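Long-range contacts in M157 (Murid herpesvirus 1, PDB 2NYK), which serves as an MHC class I-like viral ligand for Ly49 receptors of natural killer cells: residues A[20-25]-A[40-45]; A[59-64]-A[223-228]; A[172-177]-A[197-202]. The protein carries 1 engineered substitution. One frame throughout, in Å; residues are numbered along the deposited sequence.

In the fold
The three contacts surround the joint between the seven-stranded sheet of the MHC-like platform, which lies against helix 157-173, and the second, eight-stranded sheet. Contact 1 lies within the platform sheet and closes first along the chain. Contact 2 then spans most of the remaining sequence, and contact 3 falls between its two segments. Centres are about 14 Å apart for contacts 1 and 2 and for contacts 1 and 3, and about 11 Å apart for contacts 2 and 3, whose strands 227-233 and 192-198 are neighbours in one sheet. Asn201 bonds to Arg45 and Val41, and Gln227 to Arg45, by probable hydrogen bonds that tie platform to second domain.

Contact 1: residues A[20-25]-A[40-45]; sequences TFTMEF and SVDNGR
Met23 and Val41 form an antiparallel non-hydrogen-bonded pair, and Glu24 with Ser40 is the hydrogen-bonded pair beside it: Glu24 N gives to Ser40 O at 2.9 Å, and Ser40 N returns a bond to Glu24 O at 3.0 Å. The tight part of the contact is this backbone ladder and its continuation at Thr22 and Asp42. Met23 and Val41 share the face turned to helix 157-173, where they pack against Ile160 and Leu171 rather than against each other, CG of Met23 lying 4.5 Å from CG1 of Val41. A flexible thioether and a beta-branched valine suit such a strand face.

At the end of the strand the chain turns away, and Asp42 and Asn43 both adopt left-handed backbone angles, which these two residue types tolerate well. Asp42 N bonds to Thr22 O at 2.7 Å, and the Asp42 carboxylate answers, its OD1 taking the N-H of Thr22 at 3.0 Å and nearly straight (164°). Glu24 bends at chi2 (75°), which curls its carboxylate back over the turn, where OE1 and OE2 share the Asn43 N-H in two weak bonds.

Looser, water-mediated links lie at both ends. At one, a water joins Thr20 O to Asp42 OD2. Toward the other, a second water links Glu24 O with Ser40 OG, and a third, held weakly by Glu24 OE1, also bonds to Gly44 O. Asn43 is itself exposed. This is a beta hairpin, strands 21-30 and 35-41, in the sheet floor beneath a helix that typifies the MHC class I-like platform.

Contact 2: residues A[59-64]-A[223-228]; sequences ICKICP and TVDCQI
The chi1 angles of Asp225 (-72°) and Lys61 (-60°) both set CG opposite the residue's own carbonyl carbon, and the two side chains meet at about a right angle. The carboxylate thereby reaches a type I beta turn, Cys60 to Cys63, closed by a disulfide between its ends and by a bond from Cys63 N to Cys60 O. The contact joins this platform turn to the loop leading into strand 227-233 of what is probably the immunoglobulin-like, alpha3-equivalent domain.

Asp225 OD1 uses its syn lone pair for Lys61 N at 2.7 Å, almost straight (173°), so a short acidic side chain captures a turn N-H. Lys61 crosses the carboxylate, its CG 3.2 Å from Asp225 OD1, while its NZ stays 4.1 Å from Asp225 OD2, too far for a salt bridge, though the opposite charges probably favour the approach. Val224 packs against the Cys60 backbone, its CG2 3.6 Å from Cys60 N, and Val49 lies on the platform side. Thr223 shapes the loop from within, its OG1 accepting from the backbone N of both Asp225 and Cys226, an ST turn and an ST motif on one oxygen.

Two waters also bind the carboxylate: one bridges Asp225 OD2 and Ile59 O, and the other donates to Asp225 OD1 at 2.6 Å.

Contact 3: residues A[172-177]-A[197-202]; sequences KQLAYM and TSRSNV. With FUC (alpha-L-fucopyranose), chain B; NAG (2-acetamido-2-deoxy-beta-D-glucopyranose), chain C.
Ala175 presses its methyl group against Val202, CB to CG2 at 3.6 Å, with Ser200 OG at 3.5 Å from the same CB. The small methyl group fits closely between the two, and the backbone beside it is occupied too, since Ala175 O accepts from Trp249 NE1. One residue earlier, Leu174 points at the 199-200 corner: its CB meets Ser200 CB at 3.9 Å, CD1 approaches Arg199 O, and CD2 reaches the Arg199 guanidinium obliquely, 3.9 Å from NH2. A leucine thus spreads its carbons over Ser200 and two parts of Arg199, and Arg199 itself is exposed.

No direct hydrogen bond crosses between the two segments. Instead, a water donates to Leu174 O and pairs with Ser198 OG, and another water near the same carbonyl accepts from Arg199 N. Each of the two serines makes an ST turn, Ser198 OG taking the N-H of Ser200 and Ser200 OG that of Val202. With chi1 near 180°, Ser200 OG also reaches Leu171 O by a hydrogen bond, tying the loop to the helix end.

On the far side of the 172-177 chain, the Tyr176 ring has Gln173 CA over the centre of one face and fucose C5 over the opposite face, 3.7 Å above the plane and offset toward the rim, while Met177 N donates to fucose O3 at 2.8 Å. That sugar belongs to a glycan attached to the protein, probably at Asn178. Such a junction, where the last turn of a platform helix leads into what is probably the alpha3-like domain, is typical of the MHC class I fold.

Contact 1: residues A[20-25]-A[40-45]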
loop_
_atom_site.group_PDB
_atom_site.type_symbol
_atom_site.label_atom_id
_atom_site.label_comp_id
_atom_site.label_asym_id
_atom_site.label_seq_id
_atom_site.Cartn_x
_atom_site.Cartn_y
_atom_site.Cartn_z
ATOM N N THR A 20 -3.400 6.823 -15.072
ATOM C CA THR A 20 -3.001 7.616 -13.914
ATOM C C THR A 20 -2.987 6.776 -12.630
ATOM O O THR A 20 -3.872 5.933 -12.399
ATOM C CB THR A 20 -3.936 8.859 -13.749
ATOM O OG1 THR A 20 -3.791 9.708 -14.893
ATOM C CG2 THR A 20 -3.600 9.669 -12.484
ATOM N N PHE A 21 -1.956 6.990 -11.814
ATOM C CA PHE A 21 -1.812 6.291 -10.531
ATOM C C PHE A 21 -0.723 6.929 -9.685
ATOM O O PHE A 21 0.017 7.767 -10.164
ATOM C CB PHE A 21 -1.564 4.788 -10.725
ATOM C CG PHE A 21 -0.173 4.427 -11.249
ATOM C CD1 PHE A 21 0.842 4.062 -10.373
ATOM C CD2 PHE A 21 0.083 4.384 -12.626
ATOM C CE1 PHE A 21 2.115 3.722 -10.848
ATOM C CE2 PHE A 21 1.324 4.012 -13.130
ATOM C CZ PHE A 21 2.366 3.676 -12.241
ATOM N N THR A 22 -0.654 6.539 -8.421
ATOM C CA THR A 22 0.329 7.080 -7.492
ATOM C C THR A 22 1.205 5.937 -6.992
ATOM O O THR A 22 0.792 4.761 -6.989
ATOM C CB THR A 22 -0.343 7.799 -6.269
ATOM O OG1 THR A 22 -0.895 6.820 -5.375
ATOM C CG2 THR A 22 -1.469 8.742 -6.728
ATOM N N MET A 23 2.431 6.289 -6.617
ATOM C CA MET A 23 3.371 5.376 -6.018
ATOM C C MET A 23 3.974 6.085 -4.820
ATOM O O MET A 23 4.269 7.305 -4.880
ATOM C CB MET A 23 4.451 4.962 -7.018
ATOM C CG MET A 23 5.366 3.828 -6.525
ATOM S SD MET A 23 6.266 2.953 -7.883
ATOM C CE MET A 23 5.135 3.193 -9.241
ATOM N N GLU A 24 4.124 5.341 -3.721
ATOM C CA GLU A 24 4.648 5.912 -2.487
ATOM C C GLU A 24 5.881 5.138 -2.143
ATOM O O GLU A 24 5.826 3.914 -1.976
ATOM C CB GLU A 24 3.606 5.824 -1.372
ATOM C CG GLU A 24 2.239 6.574 -1.660
ATOM C CD GLU A 24 1.313 5.862 -2.659
ATOM O OE1 GLU A 24 1.173 4.627 -2.617
ATOM O OE2 GLU A 24 0.714 6.547 -3.510
ATOM N N PHE A 25 7.003 5.840 -2.058
ATOM C CA PHE A 25 8.284 5.238 -1.720
ATOM C C PHE A 25 8.602 5.673 -0.313
ATOM O O PHE A 25 8.570 6.884 -0.015
ATOM C CB PHE A 25 9.385 5.773 -2.651
ATOM C CG PHE A 25 9.126 5.558 -4.102
ATOM C CD1 PHE A 25 9.541 4.380 -4.727
ATOM C CD2 PHE A 25 8.480 6.544 -4.861
ATOM C CE1 PHE A 25 9.312 4.177 -6.081
ATOM C CE2 PHE A 25 8.244 6.368 -6.196
ATOM C CZ PHE A 25 8.681 5.190 -6.830
ATOM N N SER A 40 4.445 1.269 -2.257
ATOM C CA SER A 40 3.007 1.076 -2.270
ATOM C C SER A 40 2.529 1.771 -3.537
ATOM O O SER A 40 3.264 2.593 -4.111
ATOM C CB SER A 40 2.373 1.764 -1.052
ATOM O OG SER A 40 3.128 1.442 0.126
ATOM N N VAL A 41 1.304 1.473 -3.961
ATOM C CA VAL A 41 0.758 2.133 -5.121
ATOM C C VAL A 41 -0.641 2.550 -4.763
ATOM O O VAL A 41 -1.295 1.887 -3.959
ATOM C CB VAL A 41 0.712 1.239 -6.379
ATOM C CG1 VAL A 41 2.125 0.774 -6.780
ATOM C CG2 VAL A 41 -0.209 0.041 -6.145
ATOM N N ASP A 42 -1.073 3.644 -5.372
ATOM C CA ASP A 42 -2.417 4.191 -5.190
ATOM C C ASP A 42 -2.805 4.401 -3.741
ATOM O O ASP A 42 -3.950 4.165 -3.349
ATOM C CB ASP A 42 -3.450 3.351 -5.950
ATOM C CG ASP A 42 -3.467 3.692 -7.412
ATOM O OD1 ASP A 42 -2.924 4.767 -7.737
ATOM O OD2 ASP A 42 -4.013 2.928 -8.234
ATOM N N ASN A 43 -1.827 4.855 -2.960
ATOM C CA ASN A 43 -2.004 5.124 -1.523
ATOM C C ASN A 43 -2.565 3.915 -0.736
ATOM O O ASN A 43 -3.317 4.081 0.229
ATOM C CB ASN A 43 -2.838 6.401 -1.329
ATOM C CG ASN A 43 -2.661 7.019 0.047
ATOM O OD1 ASN A 43 -1.564 6.994 0.642
ATOM N ND2 ASN A 43 -3.740 7.573 0.567
ATOM N N GLY A 44 -2.184 2.697 -1.146
ATOM C CA GLY A 44 -2.656 1.484 -0.470
ATOM C C GLY A 44 -1.569 0.890 0.388
ATOM O O GLY A 44 -0.599 1.562 0.707
ATOM N N ARG A 45 -1.704 -0.386 0.744
ATOM C CA ARG A 45 -0.684 -1.056 1.554
ATOM C C ARG A 45 0.541 -1.320 0.692
ATOM O O ARG A 45 0.451 -1.292 -0.528
ATOM C CB ARG A 45 -1.210 -2.411 2.072
ATOM C CG ARG A 45 -2.707 -2.449 2.422
ATOM C CD ARG A 45 -3.102 -1.607 3.642
ATOM N NE ARG A 45 -2.372 -1.990 4.859
ATOM C CZ ARG A 45 -2.715 -2.954 5.728
ATOM N NH1 ARG A 45 -3.809 -3.712 5.572
ATOM N NH2 ARG A 45 -1.927 -3.169 6.784
HETATM O O HOH W 1 -4.943 4.353 -10.596
HETATM O O HOH W 2 5.594 2.608 0.777
HETATM O O HOH W 3 0.729 4.127 0.628
#

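Contact 2: residues A[59-64]-A[223-228]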
loop_
_atom_site.group_PDB
_atom_site.type_symbol
_atom_site.label_atom_id
_atom_site.label_comp_id
_atom_site.label_asym_id
_atom_site.label_seq_id
_atom_site.Cartn_x
_atom_site.Cartn_y
_atom_site.Cartn_z
ATOM N N ILE A 59 8.058 -9.287 -2.624
ATOM C CA ILE A 59 7.477 -8.631 -3.787
ATOM C C ILE A 59 6.149 -9.314 -4.059
ATOM O O ILE A 59 6.088 -10.544 -4.108
ATOM C CB ILE A 59 8.396 -8.744 -5.035
ATOM C CG1 ILE A 59 9.764 -8.064 -4.784
ATOM C CG2 ILE A 59 7.714 -8.151 -6.277
ATOM C CD1 ILE A 59 10.782 -8.237 -5.930
ATOM N N CYS A 60 5.083 -8.528 -4.189
ATOM C CA CYS A 60 3.764 -9.087 -4.504
ATOM C C CYS A 60 3.818 -9.937 -5.783
ATOM O O CYS A 60 4.516 -9.596 -6.730
ATOM C CB CYS A 60 2.692 -7.988 -4.580
ATOM S SG CYS A 60 2.292 -7.294 -6.195
ATOM N N LYS A 61 3.082 -11.042 -5.787
ATOM C CA LYS A 61 3.118 -12.006 -6.895
ATOM C C LYS A 61 2.793 -11.402 -8.248
ATOM O O LYS A 61 3.243 -11.916 -9.253
ATOM C CB LYS A 61 2.171 -13.199 -6.625
ATOM C CG LYS A 61 2.499 -13.994 -5.363
ATOM C CD LYS A 61 3.886 -14.628 -5.406
ATOM C CE LYS A 61 4.217 -15.384 -4.116
ATOM N NZ LYS A 61 3.102 -16.301 -3.672
ATOM N N ILE A 62 1.967 -10.352 -8.282
ATOM C CA ILE A 62 1.618 -9.734 -9.565
ATOM C C ILE A 62 2.435 -8.466 -9.809
ATOM O O ILE A 62 2.128 -7.681 -10.715
ATOM C CB ILE A 62 0.094 -9.423 -9.683
ATOM C CG1 ILE A 62 -0.353 -8.453 -8.575
ATOM C CG2 ILE A 62 -0.730 -10.726 -9.669
ATOM C CD1 ILE A 62 -1.815 -8.045 -8.672
ATOM N N CYS A 63 3.448 -8.258 -8.968
ATOM C CA CYS A 63 4.354 -7.112 -9.087
ATOM C C CYS A 63 5.488 -7.423 -10.078
ATOM O O CYS A 63 5.853 -8.583 -10.255
ATOM C CB CYS A 63 4.952 -6.740 -7.717
ATOM S SG CYS A 63 3.782 -5.908 -6.612
ATOM N N PRO A 64 6.037 -6.379 -10.738
ATOM C CA PRO A 64 7.199 -6.624 -11.578
ATOM C C PRO A 64 8.396 -6.990 -10.702
ATOM O O PRO A 64 8.417 -6.667 -9.509
ATOM C CB PRO A 64 7.422 -5.271 -12.268
ATOM C CG PRO A 64 6.865 -4.270 -11.317
ATOM C CD PRO A 64 5.635 -4.952 -10.760
ATOM N N THR A 223 0.093 -9.083 4.053
ATOM C CA THR A 223 1.364 -9.412 3.417
ATOM C C THR A 223 1.371 -8.610 2.112
ATOM O O THR A 223 0.382 -7.970 1.785
ATOM C CB THR A 223 1.466 -10.931 3.101
ATOM O OG1 THR A 223 0.452 -11.278 2.151
ATOM C CG2 THR A 223 1.270 -11.763 4.361
ATOM N N VAL A 224 2.464 -8.630 1.363
ATOM C CA VAL A 224 2.476 -7.938 0.074
ATOM C C VAL A 224 1.405 -8.532 -0.873
ATOM O O VAL A 224 0.992 -7.900 -1.872
ATOM C CB VAL A 224 3.881 -7.930 -0.563
ATOM C CG1 VAL A 224 4.857 -7.106 0.314
ATOM C CG2 VAL A 224 4.413 -9.369 -0.780
ATOM N N ASP A 225 0.947 -9.738 -0.540
ATOM C CA ASP A 225 0.000 -10.462 -1.387
ATOM C C ASP A 225 -1.480 -10.389 -1.019
ATOM O O ASP A 225 -2.322 -10.623 -1.875
ATOM C CB ASP A 225 0.431 -11.923 -1.536
ATOM C CG ASP A 225 1.640 -12.062 -2.412
ATOM O OD1 ASP A 225 1.615 -11.553 -3.546
ATOM O OD2 ASP A 225 2.630 -12.647 -1.967
ATOM N N CYS A 226 -1.812 -10.120 0.237
ATOM C CA CYS A 226 -3.212 -10.084 0.621
ATOM C C CYS A 226 -3.469 -9.447 1.980
ATOM O O CYS A 226 -2.566 -9.246 2.771
ATOM C CB CYS A 226 -3.821 -11.494 0.609
ATOM S SG CYS A 226 -3.227 -12.542 1.911
ATOM N N GLN A 227 -4.724 -9.127 2.234
ATOM C CA GLN A 227 -5.104 -8.554 3.517
ATOM C C GLN A 227 -6.184 -9.408 4.108
ATOM O O GLN A 227 -7.127 -9.805 3.412
ATOM C CB GLN A 227 -5.649 -7.160 3.334
ATOM C CG GLN A 227 -4.760 -6.174 2.600
ATOM C CD GLN A 227 -5.443 -4.845 2.530
ATOM O OE1 GLN A 227 -5.705 -4.208 3.561
ATOM N NE2 GLN A 227 -5.816 -4.446 1.324
ATOM N N ILE A 228 -6.062 -9.698 5.394
ATOM C CA ILE A 228 -7.078 -10.463 6.073
ATOM C C ILE A 228 -7.491 -9.668 7.297
ATOM O O ILE A 228 -6.709 -9.497 8.253
ATOM C CB ILE A 228 -6.602 -11.895 6.431
ATOM C CG1 ILE A 228 -6.146 -12.641 5.155
ATOM C CG2 ILE A 228 -7.708 -12.647 7.199
ATOM C CD1 ILE A 228 -5.612 -14.048 5.395
HETATM O O HOH W 4 4.990 -12.553 -2.787
HETATM O O HOH W 5 0.157 -10.398 -5.402
#

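Contact 3: residues A[172-177]-A[197-202]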
loop_
_atom_site.group_PDB
_atom_site.type_symbol
_atom_site.label_atom_id
_atom_site.label_comp_id
_atom_site.label_asym_id
_atom_site.label_seq_id
_atom_site.Cartn_x
_atom_site.Cartn_y
_atom_site.Cartn_z
ATOM N N LYS A 172 -6.522 -2.850 -8.669
ATOM C CA LYS A 172 -7.816 -2.176 -8.577
ATOM C C LYS A 172 -8.923 -3.196 -8.746
ATOM O O LYS A 172 -9.846 -3.240 -7.950
ATOM C CB LYS A 172 -7.991 -1.070 -9.634
ATOM C CG LYS A 172 -6.860 -0.068 -9.810
ATOM C CD LYS A 172 -7.329 1.176 -10.623
ATOM C CE LYS A 172 -7.933 0.775 -11.989
ATOM N NZ LYS A 172 -8.527 1.893 -12.813
ATOM N N GLN A 173 -8.831 -4.026 -9.781
ATOM C CA GLN A 173 -9.871 -5.034 -10.023
ATOM C C GLN A 173 -10.010 -6.083 -8.910
ATOM O O GLN A 173 -11.091 -6.585 -8.654
ATOM C CB GLN A 173 -9.649 -5.689 -11.371
ATOM C CG GLN A 173 -9.714 -4.668 -12.505
ATOM C CD GLN A 173 -9.768 -5.309 -13.857
ATOM O OE1 GLN A 173 -8.981 -6.204 -14.162
ATOM N NE2 GLN A 173 -10.691 -4.837 -14.700
ATOM N N LEU A 174 -8.901 -6.380 -8.243
ATOM C CA LEU A 174 -8.889 -7.312 -7.110
ATOM C C LEU A 174 -9.525 -6.702 -5.866
ATOM O O LEU A 174 -9.793 -7.396 -4.881
ATOM C CB LEU A 174 -7.463 -7.744 -6.824
ATOM C CG LEU A 174 -6.871 -8.702 -7.864
ATOM C CD1 LEU A 174 -5.391 -8.935 -7.625
ATOM C CD2 LEU A 174 -7.642 -9.999 -7.858
ATOM N N ALA A 175 -9.729 -5.395 -5.927
ATOM C CA ALA A 175 -10.327 -4.623 -4.843
ATOM C C ALA A 175 -11.847 -4.533 -5.002
ATOM O O ALA A 175 -12.545 -4.052 -4.104
ATOM C CB ALA A 175 -9.713 -3.225 -4.821
ATOM N N TYR A 176 -12.361 -4.995 -6.139
ATOM C CA TYR A 176 -13.809 -4.978 -6.395
ATOM C C TYR A 176 -14.553 -5.822 -5.380
ATOM O O TYR A 176 -13.997 -6.760 -4.814
ATOM C CB TYR A 176 -14.124 -5.477 -7.811
ATOM C CG TYR A 176 -13.692 -4.537 -8.918
ATOM C CD1 TYR A 176 -13.200 -3.272 -8.627
ATOM C CD2 TYR A 176 -13.804 -4.906 -10.247
ATOM C CE1 TYR A 176 -12.806 -2.404 -9.631
ATOM C CE2 TYR A 176 -13.421 -4.044 -11.264
ATOM C CZ TYR A 176 -12.922 -2.792 -10.943
ATOM O OH TYR A 176 -12.544 -1.923 -11.938
ATOM N N MET A 177 -15.824 -5.490 -5.154
ATOM C CA MET A 177 -16.647 -6.225 -4.206
ATOM C C MET A 177 -16.703 -7.724 -4.534
ATOM O O MET A 177 -16.593 -8.570 -3.651
ATOM C CB MET A 177 -18.061 -5.628 -4.182
ATOM C CG MET A 177 -18.922 -6.058 -3.014
ATOM S SD MET A 177 -20.621 -5.475 -3.179
ATOM C CE MET A 177 -20.408 -3.699 -3.322
ATOM N N THR A 197 -11.104 -11.345 3.277
ATOM C CA THR A 197 -9.870 -11.586 2.538
ATOM C C THR A 197 -9.869 -10.859 1.200
ATOM O O THR A 197 -10.835 -10.947 0.411
ATOM C CB THR A 197 -9.667 -13.119 2.285
ATOM O OG1 THR A 197 -9.733 -13.812 3.535
ATOM C CG2 THR A 197 -8.305 -13.398 1.644
ATOM N N SER A 198 -8.789 -10.122 0.950
ATOM C CA SER A 198 -8.627 -9.398 -0.292
ATOM C C SER A 198 -7.242 -9.606 -0.819
ATOM O O SER A 198 -6.269 -9.596 -0.066
ATOM C CB SER A 198 -8.875 -7.899 -0.053
ATOM O OG SER A 198 -8.617 -7.148 -1.217
ATOM N N ARG A 199 -7.140 -9.781 -2.134
ATOM C CA ARG A 199 -5.864 -9.946 -2.765
ATOM C C ARG A 199 -5.375 -8.604 -3.317
ATOM O O ARG A 199 -4.444 -8.558 -4.082
ATOM C CB ARG A 199 -5.941 -11.005 -3.875
ATOM C CG ARG A 199 -6.341 -12.397 -3.352
ATOM C CD ARG A 199 -5.929 -13.509 -4.303
ATOM N NE ARG A 199 -6.382 -13.271 -5.677
ATOM C CZ ARG A 199 -5.964 -13.955 -6.746
ATOM N NH1 ARG A 199 -5.090 -14.948 -6.614
ATOM N NH2 ARG A 199 -6.437 -13.661 -7.951
ATOM N N SER A 200 -6.021 -7.521 -2.913
ATOM C CA SER A 200 -5.592 -6.197 -3.301
ATOM C C SER A 200 -4.932 -5.490 -2.124
ATOM O O SER A 200 -5.075 -5.909 -0.969
ATOM C CB SER A 200 -6.788 -5.386 -3.824
ATOM O OG SER A 200 -6.361 -4.075 -4.190
ATOM N N ASN A 201 -4.166 -4.446 -2.416
ATOM C CA ASN A 201 -3.541 -3.625 -1.379
ATOM C C ASN A 201 -4.419 -2.420 -1.057
ATOM O O ASN A 201 -4.036 -1.560 -0.274
ATOM C CB ASN A 201 -2.142 -3.164 -1.800
ATOM C CG ASN A 201 -2.194 -2.083 -2.889
ATOM O OD1 ASN A 201 -2.965 -2.220 -3.866
ATOM N ND2 ASN A 201 -1.422 -0.994 -2.715
ATOM N N VAL A 202 -5.591 -2.350 -1.685
ATOM C CA VAL A 202 -6.515 -1.249 -1.455
ATOM C C VAL A 202 -7.049 -1.343 -0.017
ATOM O O VAL A 202 -7.485 -2.419 0.415
ATOM C CB VAL A 202 -7.683 -1.270 -2.496
ATOM C CG1 VAL A 202 -8.755 -0.298 -2.094
ATOM C CG2 VAL A 202 -7.158 -0.904 -3.905
HETATM C C1 FUC B . -18.620 -2.712 -9.248
HETATM C C2 FUC B . -18.527 -2.729 -7.720
HETATM C C3 FUC B . -17.058 -2.872 -7.322
HETATM C C4 FUC B . -16.273 -1.673 -7.867
HETATM C C5 FUC B . -16.469 -1.580 -9.392
HETATM C C6 FUC B . -15.819 -0.333 -9.990
HETATM O O2 FUC B . -19.285 -3.788 -7.176
HETATM O O3 FUC B . -16.930 -3.021 -5.916
HETATM O O4 FUC B . -16.694 -0.483 -7.236
HETATM O O5 FUC B . -17.855 -1.621 -9.753
HETATM C C1 NAG C . -18.601 -4.170 -14.610
HETATM C C2 NAG C . -18.005 -2.912 -15.244
HETATM C C3 NAG C . -19.024 -2.152 -16.098
HETATM C C4 NAG C . -19.795 -3.102 -17.016
HETATM C C5 NAG C . -20.383 -4.254 -16.192
HETATM C C6 NAG C . -21.177 -5.222 -17.078
HETATM C C7 NAG C . -16.208 -1.559 -14.302
HETATM C C8 NAG C . -16.070 -0.084 -14.646
HETATM N N2 NAG C . -17.450 -2.044 -14.214
HETATM O O3 NAG C . -18.347 -1.191 -16.883
HETATM O O4 NAG C . -20.792 -2.387 -17.728
HETATM O O5 NAG C . -19.297 -4.940 -15.575
HETATM O O6 NAG C . -20.767 -6.558 -16.819
HETATM O O7 NAG C . -15.202 -2.256 -14.117
HETATM O O HOH W 6 -9.227 -9.878 -4.103
HETATM O O HOH W 7 -11.088 -7.381 -2.559
#